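Local coordinates for protein spermidine synthase (Corynebacterium glutamicum ATCC 13032, PDB 3GJY) that probably makes spermidine by moving an aminopropyl group from decarboxylated S-adenosylmethionine to putrescine on a methyltransferase-like fold, at residues A[147-152]-A[174-179]; A[163-168]-A[194-199]; A[178-183]-A[288-293]; A[182-187]-A[217-222]; A[212-217]-A[284-289]. One frame throughout, in Å; residues are numbered along the deposited sequence. Where two conformers were deposited one is given.

Contact 1: A[147-152]-A[174-179]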
# COMPACT_ATOMS: atom_id res chain seq x y z
N ASP A 147 6.31 13.25 -7.69
CA ASP A 147 7.16 12.11 -7.36
C ASP A 147 6.99 11.81 -5.87
O ASP A 147 7.22 12.64 -5.00
CB ASP A 147 8.63 12.33 -7.70
CG ASP A 147 9.57 11.43 -6.90
OD1 ASP A 147 9.30 10.21 -6.71
OD2 ASP A 147 10.61 11.95 -6.45
N ALA A 148 6.54 10.60 -5.59
CA ALA A 148 6.27 10.20 -4.22
C ALA A 148 7.48 10.24 -3.28
O ALA A 148 7.31 10.49 -2.07
CB ALA A 148 5.60 8.82 -4.18
N ARG A 149 8.66 9.91 -3.77
CA ARG A 149 9.85 9.99 -2.92
C ARG A 149 10.10 11.43 -2.51
O ARG A 149 10.36 11.72 -1.34
CB ARG A 149 11.09 9.44 -3.63
CG ARG A 149 12.37 9.69 -2.87
CD ARG A 149 12.49 9.03 -1.45
NE ARG A 149 13.65 9.62 -0.77
CZ ARG A 149 14.75 8.99 -0.36
NH1 ARG A 149 14.89 7.67 -0.50
NH2 ARG A 149 15.74 9.71 0.17
N MSE A 150 9.97 12.35 -3.47
CA MSE A 150 10.18 13.76 -3.13
C MSE A 150 9.11 14.26 -2.17
O MSE A 150 9.42 15.02 -1.25
CB MSE A 150 10.30 14.63 -4.38
CG MSE A 150 11.51 14.30 -5.18
SE MSE A 150 13.13 14.72 -4.17
CE MSE A 150 12.99 16.66 -4.31
N VAL A 151 7.87 13.82 -2.34
CA VAL A 151 6.81 14.26 -1.41
C VAL A 151 7.16 13.74 0.01
O VAL A 151 7.03 14.50 0.98
CB VAL A 151 5.43 13.77 -1.89
CG1 VAL A 151 4.37 14.00 -0.81
CG2 VAL A 151 5.05 14.52 -3.16
N ALA A 152 7.62 12.49 0.12
CA ALA A 152 7.98 11.96 1.44
C ALA A 152 9.10 12.78 2.06
O ALA A 152 9.06 13.08 3.26
CB ALA A 152 8.35 10.47 1.35
N PRO A 174 11.22 0.33 -6.67
CA PRO A 174 12.47 1.10 -6.83
C PRO A 174 13.22 1.28 -5.52
O PRO A 174 12.60 1.43 -4.45
CB PRO A 174 12.02 2.46 -7.34
CG PRO A 174 10.69 2.19 -7.99
CD PRO A 174 10.07 1.07 -7.21
N GLN A 175 14.54 1.28 -5.62
CA GLN A 175 15.39 1.21 -4.46
C GLN A 175 15.15 2.37 -3.51
O GLN A 175 15.17 2.17 -2.27
CB GLN A 175 16.86 1.15 -4.92
CG GLN A 175 17.81 0.72 -3.82
CD GLN A 175 18.39 1.89 -3.09
OE1 GLN A 175 17.99 3.02 -3.35
NE2 GLN A 175 19.30 1.63 -2.15
N ASN A 176 14.83 3.55 -4.05
CA ASN A 176 14.64 4.72 -3.20
C ASN A 176 13.39 4.74 -2.33
O ASN A 176 13.23 5.61 -1.49
CB ASN A 176 14.86 6.05 -3.93
CG ASN A 176 13.87 6.30 -5.01
OD1 ASN A 176 13.05 5.45 -5.36
ND2 ASN A 176 13.99 7.49 -5.62
N PHE A 177 12.54 3.72 -2.51
CA PHE A 177 11.40 3.51 -1.64
C PHE A 177 11.67 2.43 -0.60
O PHE A 177 10.75 2.04 0.12
CB PHE A 177 10.18 3.12 -2.47
CG PHE A 177 9.63 4.24 -3.26
CD1 PHE A 177 8.95 5.28 -2.65
CD2 PHE A 177 9.83 4.29 -4.65
CE1 PHE A 177 8.43 6.34 -3.41
CE2 PHE A 177 9.32 5.36 -5.40
CZ PHE A 177 8.63 6.37 -4.78
N THR A 178 12.91 1.95 -0.51
CA THR A 178 13.21 0.81 0.37
C THR A 178 14.30 1.05 1.40
O THR A 178 14.73 0.12 2.08
CB THR A 178 13.58 -0.45 -0.45
OG1 THR A 178 14.89 -0.27 -1.00
CG2 THR A 178 12.56 -0.69 -1.56
N THR A 179 14.75 2.30 1.49
CA THR A 179 15.93 2.60 2.29
C THR A 179 15.56 3.16 3.65
O THR A 179 14.46 3.70 3.88
CB THR A 179 16.81 3.66 1.60
OG1 THR A 179 16.02 4.85 1.43
CG2 THR A 179 17.30 3.18 0.27

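Contact 2: A[163-168]-A[194-199]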
# COMPACT_ATOMS: atom_id res chain seq x y z
N ILE A 163 0.49 5.97 6.36
CA ILE A 163 1.07 6.00 5.01
C ILE A 163 0.95 4.59 4.42
O ILE A 163 1.35 3.63 5.05
CB ILE A 163 2.58 6.39 5.07
CG1 ILE A 163 2.75 7.83 5.57
CG2 ILE A 163 3.31 6.19 3.73
CD1 ILE A 163 4.16 8.13 6.08
N ILE A 164 0.38 4.50 3.22
CA ILE A 164 0.28 3.27 2.45
C ILE A 164 1.18 3.44 1.22
O ILE A 164 0.96 4.34 0.42
CB ILE A 164 -1.18 2.97 2.03
CG1 ILE A 164 -2.07 2.88 3.29
CG2 ILE A 164 -1.22 1.67 1.20
CD1 ILE A 164 -3.51 2.65 3.06
N ARG A 165 2.19 2.58 1.09
CA ARG A 165 3.08 2.61 -0.08
C ARG A 165 2.65 1.50 -1.03
O ARG A 165 2.66 0.30 -0.67
CB ARG A 165 4.55 2.36 0.29
CG ARG A 165 5.47 2.71 -0.84
CD ARG A 165 6.83 2.02 -0.72
NE ARG A 165 6.71 0.59 -0.92
CZ ARG A 165 7.63 -0.28 -0.52
NH1 ARG A 165 8.71 0.12 0.12
NH2 ARG A 165 7.43 -1.57 -0.73
N ASP A 166 2.28 1.89 -2.24
CA ASP A 166 1.88 0.92 -3.27
C ASP A 166 2.31 1.47 -4.60
O ASP A 166 1.51 1.92 -5.41
CB ASP A 166 0.38 0.62 -3.22
CG ASP A 166 -0.04 -0.51 -4.15
OD1 ASP A 166 0.81 -1.32 -4.48
OD2 ASP A 166 -1.24 -0.56 -4.55
N VAL A 167 3.62 1.46 -4.80
CA VAL A 167 4.24 2.02 -6.00
C VAL A 167 4.46 0.91 -7.03
O VAL A 167 4.91 -0.21 -6.69
CB VAL A 167 5.55 2.83 -5.65
CG1 VAL A 167 5.24 3.95 -4.69
CG2 VAL A 167 6.64 1.99 -5.08
N PHE A 168 4.17 1.22 -8.30
CA PHE A 168 4.52 0.30 -9.43
C PHE A 168 4.17 -1.14 -9.08
O PHE A 168 5.02 -2.05 -9.13
CB PHE A 168 6.01 0.43 -9.77
CG PHE A 168 6.43 1.84 -10.00
CD1 PHE A 168 6.00 2.52 -11.15
CD2 PHE A 168 7.24 2.49 -9.08
CE1 PHE A 168 6.39 3.83 -11.38
CE2 PHE A 168 7.64 3.82 -9.30
CZ PHE A 168 7.21 4.48 -10.47
N GLY A 194 1.76 6.44 14.63
CA GLY A 194 1.01 6.18 13.39
C GLY A 194 1.50 4.94 12.66
O GLY A 194 2.45 4.30 13.08
N LEU A 195 0.85 4.63 11.55
CA LEU A 195 1.08 3.39 10.84
C LEU A 195 1.70 3.60 9.47
O LEU A 195 1.19 4.39 8.69
CB LEU A 195 -0.22 2.61 10.69
CG LEU A 195 -0.22 1.32 9.87
CD1 LEU A 195 0.60 0.28 10.61
CD2 LEU A 195 -1.69 0.83 9.67
N TYR A 196 2.76 2.85 9.19
CA TYR A 196 3.29 2.68 7.84
C TYR A 196 2.92 1.27 7.35
O TYR A 196 3.19 0.28 8.02
CB TYR A 196 4.83 2.89 7.87
CG TYR A 196 5.50 2.53 6.56
CD1 TYR A 196 5.74 3.50 5.58
CD2 TYR A 196 5.89 1.22 6.31
CE1 TYR A 196 6.36 3.17 4.39
CE2 TYR A 196 6.52 0.86 5.11
CZ TYR A 196 6.76 1.87 4.14
OH TYR A 196 7.36 1.57 2.95
N VAL A 197 2.37 1.20 6.14
CA VAL A 197 1.96 -0.08 5.51
C VAL A 197 2.46 -0.07 4.08
O VAL A 197 2.19 0.89 3.36
CB VAL A 197 0.42 -0.21 5.39
CG1 VAL A 197 0.04 -1.51 4.68
CG2 VAL A 197 -0.26 -0.11 6.72
N ALA A 198 3.14 -1.13 3.65
CA ALA A 198 3.63 -1.21 2.28
C ALA A 198 3.27 -2.50 1.60
O ALA A 198 3.41 -3.59 2.17
CB ALA A 198 5.16 -1.01 2.23
N ASN A 199 2.89 -2.39 0.34
CA ASN A 199 2.83 -3.55 -0.54
C ASN A 199 4.22 -3.84 -1.09
O ASN A 199 4.88 -2.95 -1.63
CB ASN A 199 1.87 -3.27 -1.68
CG ASN A 199 1.71 -4.44 -2.62
OD1 ASN A 199 1.88 -5.60 -2.22
ND2 ASN A 199 1.35 -4.13 -3.86
O HOH W 1 5.06 -0.48 -3.02

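Contact 3: A[178-183]-A[288-293]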
# COMPACT_ATOMS: atom_id res chain seq x y z
N THR A 178 12.91 1.95 -0.51
CA THR A 178 13.21 0.81 0.37
C THR A 178 14.30 1.05 1.40
O THR A 178 14.73 0.12 2.08
CB THR A 178 13.58 -0.45 -0.45
OG1 THR A 178 14.89 -0.27 -1.00
CG2 THR A 178 12.56 -0.69 -1.56
N THR A 179 14.75 2.30 1.49
CA THR A 179 15.93 2.60 2.29
C THR A 179 15.56 3.16 3.65
O THR A 179 14.46 3.70 3.88
CB THR A 179 16.81 3.66 1.60
OG1 THR A 179 16.02 4.85 1.43
CG2 THR A 179 17.30 3.18 0.27
N VAL A 180 16.55 3.09 4.55
CA VAL A 180 16.41 3.67 5.88
C VAL A 180 16.05 5.16 5.78
O VAL A 180 15.18 5.64 6.51
CB VAL A 180 17.71 3.48 6.65
CG1 VAL A 180 17.74 4.38 7.92
CG2 VAL A 180 17.92 1.96 6.99
N GLU A 181 16.65 5.86 4.83
CA GLU A 181 16.36 7.29 4.69
C GLU A 181 14.90 7.52 4.32
O GLU A 181 14.25 8.42 4.87
CB GLU A 181 17.29 7.94 3.64
CG GLU A 181 18.77 8.04 4.10
CD GLU A 181 19.53 6.74 3.97
OE1 GLU A 181 19.05 5.79 3.29
OE2 GLU A 181 20.63 6.67 4.57
N PHE A 182 14.36 6.70 3.41
CA PHE A 182 12.94 6.80 3.08
C PHE A 182 12.07 6.53 4.30
O PHE A 182 11.16 7.31 4.57
CB PHE A 182 12.58 5.83 1.95
CG PHE A 182 11.11 5.74 1.68
CD1 PHE A 182 10.41 6.81 1.11
CD2 PHE A 182 10.40 4.58 2.01
CE1 PHE A 182 9.02 6.70 0.88
CE2 PHE A 182 9.05 4.47 1.76
CZ PHE A 182 8.36 5.52 1.22
N PHE A 183 12.39 5.48 5.05
CA PHE A 183 11.60 5.14 6.23
C PHE A 183 11.68 6.25 7.28
O PHE A 183 10.68 6.55 7.94
CB PHE A 183 12.01 3.80 6.84
CG PHE A 183 11.86 2.65 5.87
CD1 PHE A 183 10.71 2.52 5.07
CD2 PHE A 183 12.89 1.71 5.73
CE1 PHE A 183 10.62 1.47 4.15
CE2 PHE A 183 12.79 0.66 4.83
CZ PHE A 183 11.67 0.55 4.03
N ALA A 288 19.93 -3.75 6.07
CA ALA A 288 19.15 -2.59 5.65
C ALA A 288 19.80 -1.94 4.45
O ALA A 288 21.03 -1.98 4.28
CB ALA A 288 19.03 -1.59 6.79
N ARG A 289 18.95 -1.32 3.65
CA ARG A 289 19.43 -0.53 2.49
C ARG A 289 19.48 0.95 2.80
O ARG A 289 18.69 1.46 3.60
CB ARG A 289 18.51 -0.71 1.29
CG ARG A 289 18.37 -2.17 0.85
CD ARG A 289 17.38 -2.25 -0.27
NE ARG A 289 17.29 -3.59 -0.83
CZ ARG A 289 16.39 -3.94 -1.74
NH1 ARG A 289 15.49 -3.05 -2.19
NH2 ARG A 289 16.39 -5.19 -2.21
N HIS A 290 20.42 1.63 2.15
CA HIS A 290 20.59 3.07 2.26
C HIS A 290 20.57 3.70 0.88
O HIS A 290 20.90 3.05 -0.12
CB HIS A 290 21.87 3.42 3.01
CG HIS A 290 21.77 3.16 4.47
ND1 HIS A 290 21.37 4.13 5.36
CD2 HIS A 290 21.92 2.03 5.19
CE1 HIS A 290 21.35 3.62 6.57
NE2 HIS A 290 21.66 2.34 6.50
N ASP A 291 20.17 4.97 0.82
CA ASP A 291 20.23 5.72 -0.42
C ASP A 291 21.65 5.63 -0.99
O ASP A 291 22.63 5.68 -0.25
CB ASP A 291 19.94 7.20 -0.18
CG ASP A 291 18.47 7.47 0.14
OD1 ASP A 291 17.60 6.59 -0.05
OD2 ASP A 291 18.21 8.60 0.56
N GLY A 292 21.70 5.48 -2.30
CA GLY A 292 22.97 5.53 -3.02
C GLY A 292 23.63 6.90 -2.97
O GLY A 292 22.98 7.94 -2.73
N VAL A 293 24.94 6.89 -3.18
CA VAL A 293 25.71 8.13 -3.31
C VAL A 293 25.16 8.94 -4.49
O VAL A 293 24.57 8.38 -5.43
CB VAL A 293 27.24 7.83 -3.48
CG1 VAL A 293 27.57 7.30 -4.87
CG2 VAL A 293 28.10 9.06 -3.16
O HOH W 2 16.13 -1.16 4.18
O HOH W 3 22.54 7.62 2.52

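Contact 4: A[182-187]-A[217-222]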
# COMPACT_ATOMS: atom_id res chain seq x y z
N PHE A 182 14.36 6.70 3.41
CA PHE A 182 12.94 6.80 3.08
C PHE A 182 12.07 6.53 4.30
O PHE A 182 11.16 7.31 4.57
CB PHE A 182 12.58 5.83 1.95
CG PHE A 182 11.11 5.74 1.68
CD1 PHE A 182 10.41 6.81 1.11
CD2 PHE A 182 10.40 4.58 2.01
CE1 PHE A 182 9.02 6.70 0.88
CE2 PHE A 182 9.05 4.47 1.76
CZ PHE A 182 8.36 5.52 1.22
N PHE A 183 12.39 5.48 5.05
CA PHE A 183 11.60 5.14 6.23
C PHE A 183 11.68 6.25 7.28
O PHE A 183 10.68 6.55 7.94
CB PHE A 183 12.01 3.80 6.84
CG PHE A 183 11.86 2.65 5.87
CD1 PHE A 183 10.71 2.52 5.07
CD2 PHE A 183 12.89 1.71 5.73
CE1 PHE A 183 10.62 1.47 4.15
CE2 PHE A 183 12.79 0.66 4.83
CZ PHE A 183 11.67 0.55 4.03
N GLU A 184 12.85 6.91 7.39
CA GLU A 184 13.00 8.02 8.34
C GLU A 184 12.11 9.20 7.96
O GLU A 184 11.53 9.86 8.85
CB GLU A 184 14.46 8.52 8.44
CG GLU A 184 15.41 7.54 9.17
CD GLU A 184 15.32 7.53 10.73
OE1 GLU A 184 14.34 8.06 11.32
OE2 GLU A 184 16.25 6.96 11.35
N HIS A 185 11.99 9.49 6.65
CA HIS A 185 11.08 10.54 6.22
C HIS A 185 9.63 10.19 6.58
O HIS A 185 8.88 11.04 7.08
CB HIS A 185 11.22 10.80 4.74
CG HIS A 185 12.48 11.52 4.39
ND1 HIS A 185 13.41 11.07 3.47
CD2 HIS A 185 12.99 12.66 4.92
CE1 HIS A 185 14.40 11.96 3.40
NE2 HIS A 185 14.16 12.92 4.27
N CYS A 186 9.25 8.94 6.33
CA CYS A 186 7.90 8.46 6.69
C CYS A 186 7.65 8.56 8.18
O CYS A 186 6.60 9.03 8.59
CB CYS A 186 7.69 7.02 6.19
SG CYS A 186 7.59 6.88 4.41
N HIS A 187 8.64 8.18 8.98
CA HIS A 187 8.49 8.26 10.43
C HIS A 187 8.28 9.70 10.92
O HIS A 187 7.40 9.98 11.73
CB HIS A 187 9.68 7.59 11.12
CG HIS A 187 9.52 7.49 12.59
ND1 HIS A 187 9.81 8.52 13.45
CD2 HIS A 187 9.05 6.48 13.36
CE1 HIS A 187 9.53 8.15 14.69
NE2 HIS A 187 9.07 6.91 14.66
N MSE A 217 13.06 -1.79 10.75
CA MSE A 217 13.36 -2.06 12.17
C MSE A 217 14.34 -1.08 12.80
O MSE A 217 14.39 -0.97 14.03
CB MSE A 217 13.81 -3.51 12.36
CG MSE A 217 12.67 -4.50 12.22
SE MSE A 217 13.27 -6.32 12.48
CE MSE A 217 13.50 -6.76 10.73
N GLU A 218 15.12 -0.36 11.98
CA GLU A 218 15.98 0.70 12.51
C GLU A 218 15.20 1.97 12.84
O GLU A 218 15.70 2.87 13.53
CB GLU A 218 17.03 1.10 11.46
CG GLU A 218 18.09 0.14 11.17
CD GLU A 218 19.22 0.81 10.37
OE1 GLU A 218 19.43 2.06 10.48
OE2 GLU A 218 19.87 0.08 9.64
N VAL A 219 14.01 2.10 12.26
CA VAL A 219 13.25 3.34 12.30
C VAL A 219 12.00 3.26 13.20
O VAL A 219 11.70 4.22 13.95
CB VAL A 219 12.86 3.73 10.87
CG1 VAL A 219 11.98 4.97 10.87
CG2 VAL A 219 14.12 4.00 10.06
N PHE A 220 11.26 2.15 13.08
CA PHE A 220 10.02 1.91 13.85
C PHE A 220 10.33 0.95 14.98
O PHE A 220 11.05 -0.02 14.79
CB PHE A 220 8.94 1.30 12.94
CG PHE A 220 8.48 2.24 11.84
CD1 PHE A 220 7.62 3.27 12.12
CD2 PHE A 220 9.04 2.15 10.56
CE1 PHE A 220 7.21 4.16 11.11
CE2 PHE A 220 8.63 3.03 9.53
CZ PHE A 220 7.74 4.07 9.83
N GLU A 221 9.68 1.14 16.12
CA GLU A 221 9.88 0.22 17.26
C GLU A 221 9.26 -1.15 17.00
O GLU A 221 9.71 -2.15 17.54
CB GLU A 221 9.27 0.81 18.54
CG GLU A 221 9.98 2.05 19.11
CD GLU A 221 9.24 2.60 20.33
OE1 GLU A 221 8.91 1.81 21.25
OE2 GLU A 221 8.96 3.82 20.37
N HIS A 222 8.23 -1.21 16.17
CA HIS A 222 7.46 -2.47 16.00
C HIS A 222 7.17 -2.73 14.53
O HIS A 222 7.04 -1.79 13.74
CB HIS A 222 6.15 -2.45 16.81
CG HIS A 222 6.37 -2.18 18.26
ND1 HIS A 222 6.98 -3.10 19.08
CD2 HIS A 222 6.16 -1.07 19.00
CE1 HIS A 222 7.11 -2.57 20.29
NE2 HIS A 222 6.62 -1.35 20.27

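Contact 5: A[212-217]-A[284-289]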
# COMPACT_ATOMS: atom_id res chain seq x y z
N GLU A 212 13.90 -4.74 3.28
CA GLU A 212 12.97 -3.63 3.62
C GLU A 212 12.68 -3.69 5.10
O GLU A 212 12.71 -2.66 5.79
CB GLU A 212 11.66 -3.71 2.83
CG GLU A 212 11.83 -3.44 1.36
CD GLU A 212 10.63 -2.80 0.76
OE1 GLU A 212 10.22 -1.80 1.37
OE2 GLU A 212 10.20 -3.21 -0.33
N LEU A 213 12.33 -4.89 5.58
CA LEU A 213 12.08 -5.06 7.01
C LEU A 213 13.27 -4.65 7.90
O LEU A 213 13.08 -4.01 8.95
CB LEU A 213 11.64 -6.50 7.36
CG LEU A 213 10.23 -6.80 6.82
CD1 LEU A 213 10.05 -8.33 6.71
CD2 LEU A 213 9.18 -6.19 7.73
N ALA A 214 14.49 -5.06 7.51
CA ALA A 214 15.68 -4.64 8.25
C ALA A 214 15.77 -3.11 8.38
O ALA A 214 16.03 -2.58 9.47
CB ALA A 214 16.97 -5.23 7.60
N GLY A 215 15.45 -2.38 7.31
CA GLY A 215 15.51 -0.93 7.37
C GLY A 215 14.39 -0.37 8.24
O GLY A 215 14.60 0.54 9.02
N MSE A 216 13.20 -0.95 8.08
CA MSE A 216 12.05 -0.53 8.91
C MSE A 216 12.35 -0.71 10.41
O MSE A 216 11.94 0.12 11.23
CB MSE A 216 10.79 -1.30 8.52
CG MSE A 216 10.33 -0.89 7.10
SE MSE A 216 9.05 -2.18 6.38
CE MSE A 216 7.64 -1.76 7.63
N MSE A 217 13.06 -1.79 10.75
CA MSE A 217 13.36 -2.06 12.17
C MSE A 217 14.34 -1.08 12.80
O MSE A 217 14.39 -0.97 14.03
CB MSE A 217 13.81 -3.51 12.36
CG MSE A 217 12.67 -4.50 12.22
SE MSE A 217 13.27 -6.32 12.48
CE MSE A 217 13.50 -6.76 10.73
N SER A 284 15.98 -11.67 10.29
CA SER A 284 17.26 -11.71 10.99
C SER A 284 18.40 -11.89 9.99
O SER A 284 18.29 -12.66 9.01
CB SER A 284 17.27 -12.84 12.01
OG SER A 284 18.43 -12.78 12.83
N GLY A 285 19.48 -11.16 10.21
CA GLY A 285 20.63 -11.27 9.32
C GLY A 285 20.56 -10.44 8.04
O GLY A 285 21.58 -10.22 7.38
N ALA A 286 19.37 -9.94 7.68
CA ALA A 286 19.24 -9.12 6.48
C ALA A 286 19.84 -7.74 6.72
O ALA A 286 19.78 -7.21 7.84
CB ALA A 286 17.76 -8.98 6.06
N GLN A 287 20.42 -7.18 5.67
CA GLN A 287 21.04 -5.87 5.77
C GLN A 287 20.08 -4.80 5.27
O GLN A 287 19.51 -4.93 4.18
CB GLN A 287 22.31 -5.84 4.94
CG GLN A 287 23.35 -6.91 5.37
CD GLN A 287 23.67 -6.86 6.86
OE1 GLN A 287 24.29 -5.91 7.33
NE2 GLN A 287 23.27 -7.90 7.60
N ALA A 288 19.93 -3.75 6.07
CA ALA A 288 19.15 -2.59 5.65
C ALA A 288 19.80 -1.94 4.45
O ALA A 288 21.03 -1.98 4.28
CB ALA A 288 19.03 -1.59 6.79
N ARG A 289 18.95 -1.32 3.65
CA ARG A 289 19.43 -0.53 2.49
C ARG A 289 19.48 0.95 2.80
O ARG A 289 18.69 1.46 3.60
CB ARG A 289 18.51 -0.71 1.29
CG ARG A 289 18.37 -2.17 0.85
CD ARG A 289 17.38 -2.25 -0.27
NE ARG A 289 17.29 -3.59 -0.83
CZ ARG A 289 16.39 -3.94 -1.74
NH1 ARG A 289 15.49 -3.05 -2.19
NH2 ARG A 289 16.39 -5.19 -2.21

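Contact 1: A[147-152]-A[174-179]
The guanidinium of Arg149 meets the carbonyl of Asn176: NH1 donates to Asn176 O at 2.8 Å, with 158° at the hydrogen. The acceptor lies 1° from the guanidinium plane, and the donor arrives in the carbonyl plane on a lone pair, so both flat groups are well aligned for this bond. The Arg149 chain gets there by leaving anti to its own main-chain nitrogen (chi1 171°) and bending at chi2. Behind that end, its aliphatic part crosses the Asn176 side chain at a slant, with Arg149 CG 3.9 Å from Asn176 ND2. NH1 also passes 3.6 Å from Thr179 OG1, without a bond; that hydroxyl is hydrogen-bonded to Asp291. Next to the arginine, Phe177 turns its CE1 corner to the helix start. Ala148 CB meets the ring at its edge, 3.8 Å from Phe177 CE1, while Arg149 N lies obliquely 3.6 Å from the same atom. The contact thus joins the first turn of helix 148-153, which follows strand 141-145 in the Rossmann-like methyltransferase fold, to the short 3-10 turn 175-177 leading into helix 180-189. Asp147 is the N-cap of the first helix. It has two conformers; in one of them OD1 accepts from Arg149 N at 3.0 Å, from well above the carboxylate plane, so this capping bond is less certain. In the second shell, Asp291 forms a salt bridge with Arg149 NH2 and Glu153 another with NE, which together fix the rotation of the guanidinium. Phe177 packs edge-to-face with Phe182 of helix 180-189.

Contact 2: A[163-168]-A[194-199]
Asn199 O is held by two partners: Arg165 NH2 donates to it at 3.0 Å, and a water lies 2.8 Å from the same Asn199 O. The arginine bond is fairly straight (162°) and nearly in the guanidinium plane, yet it comes from above the carbonyl plane of Asn199. The water in turn accepts from Arg165 NE and from Val167 N, tying the arginine to the loop just past its strand. Over one face of the guanidinium sits Ala198 CB, 3.8 Å from Arg165 CZ, and Tyr196 turns its ring plane almost perpendicular to the group (86°). Glu212 forms a salt bridge with Arg165 NH1, so this buried charge has a carboxylate partner. These side chains decorate two adjacent parallel strands, 160-165 and 194-202, the halves of a beta-alpha-beta crossover through helix 180-189 in the central sheet. Their bonds alternate between the strands: Val197 N reaches Ile163 O at 2.9 Å, Arg165 N reaches Val197 O at 2.8 Å, and the short segments run 13° apart. Ile163, Arg165, Tyr196 and Ala198 share the face covered by helix 180-189; Ile163 CG2 meets Tyr196 CD1 at 4.1 Å. Ile164 and Val197 occupy the face under helix 69-85. Where strand 160-165 ends, Asn199 ND2 donates to Asp166 OD1 at 2.9 Å, within its own amide plane but from above the carboxylate. Asp166 OD2 is held by Tyr70, and Asn199 OD1 by Asn239.

Contact 3: A[178-183]-A[288-293]
The N-terminus of helix 180-189 is capped by the residue just before it and braced by the chain's C-terminal tail. Thr179 is the N-cap: its OG1 accepts from Phe182 N at 3.2 Å and donates to Asp291 OD1 at 2.8 Å, so one hydroxyl serves both helix and tail. The first helical residue is served by the tail's backbone, Val180 N donating to Arg289 O at 2.9 Å. In Glu181 the bend at chi2 (79°) brings both carboxylate oxygens to the tail. OE1 takes Asp291 N at 2.8 Å from above the carboxylate plane; OE2 takes His290 ND1 at 2.8 Å on the syn side. That second bond is nearly straight (174°), lies in the imidazole plane and sets the rotation of the ring. Val180 CG2 then rests over a face of this imidazole, 28° off the normal, in a CH-pi contact. Glu181 and Asp291 bring their carboxylates close, but Asp291 OD2 has a salt bridge to Arg149, which would probably offset the repulsion. Extended Arg289 reaches back so that NH1 donates in plane to Thr178 OG1 at 3.1 Å, a hydroxyl also bonded to Gln175 O. A water links Thr178 O to Arg289 N. The tail thus crosses the start of helix 180-189 between two neighbours: helix 148-153, which supplies Arg149, and helix 207-219, where Ser211 touches Arg289 and Glu218 touches Ala288.

Contact 4: A[182-187]-A[217-222]
The imidazole of His187 and the ring of Phe220 meet with their planes at 59° and centroids 5.4 Å apart. Phe220 CD1 and CE1 come to the histidine at its edge, CE1 lying 3.7 Å from His187 CD2. One face of the phenylalanine is lined by Val219 CG1, the neighbour along the chain, offset toward the rim. Within the alpha/beta methyltransferase-like fold, helix 180-189 packs here against the end of helix 207-219 and the turn after it, which leads to strand 222-227; both helices cover the sheet face that carries Tyr196. Val219 is the wedge, with CA atoms of Glu184 and Val219 6.1 Å apart. Its two methyls divide the work. CG2 faces the helix at Phe183 CB, 3.9 Å away, and also touches the carboxylate carbon of Glu184. CG1, which stands anti to the main-chain nitrogen (chi1 176°), dips toward the next turn, 3.6 Å from Phe183 O. Glu184 starts out away from Val219, but its bend at chi2 brings the chain back, so the carboxylate carbon CD, with CG beside it, lies against the CG2 methyl. No hydrogen bond joins the two segments, and the polar end of His187 is settled elsewhere: NE2 is bonded to Asp246 OD2, while Asp246 OD1 accepts from Glu221 N. Asp246 therefore clasps the histidine and the turn together. At the root of the imidazole, His187 CB touches Val219 CG1 at 3.5 Å.

Contact 5: A[212-217]-A[284-289]
Ala214 turns its methyl into the backbone of the segment 284-289, where CB lies 3.4 Å from Ala286 O and 3.6 Å from Ala288 N. Two methyls lie further off, Ala286 CB at 4.1 Å and Ala288 CB at 4.3 Å from Ala214 CB. The next residue, Gly215, presents bare backbone, so that Ala288 CB comes down on Gly215 CA at 3.6 Å. The two main chains close to 4.4 Å between the CA atoms of Gly215 and Ala288, evidence of a very close fit between helix and irregular tail. Alanine and glycine carry most of the close packing, and no hydrogen bond runs between the two segments. Polar fastening comes from next door, where Ser211 OG is bonded to Gln287 O. Gln287 itself points away and folds back on its own segment: NE2 donates to Gly285 O at 2.9 Å, from 54° above the carbonyl plane. Gly285 is at a left-handed backbone position (phi 84°), turning the chain after helix 276-282. Glu212, at the start of the helical segment, points away from the tail and forms a salt bridge with Arg165 through OE1. The contact is surface packing of an irregular C-terminal tail against helix 207-219, the helix that follows strand 194-202 in the Rossmann-like fold of the AdoMet-dependent methyltransferases.

In the fold
Contact 2 sits nearest the middle of the chain, its centre about 4 Å from the chain's centre, while the others lie 13 to 19 Å out. Contacts 1 and 2 cross along the sequence, their segments alternating (147-152, 163-168, 174-179, 194-199). Contacts 3 and 4 both use helix 180-189, and contacts 4 and 5 both use helix 207-219. Contacts 3 and 5 end on the same C-terminal tail, their centres about 10 Å apart. Two salt bridges cross between sites: Arg149 with Asp291 links contacts 1 and 3, and Arg165 with Glu212 links contacts 2 and 5. Through contacts 3 and 5 the tail packs on helices 180-189 and 207-219, and through Asp291 it reaches helix 148-153.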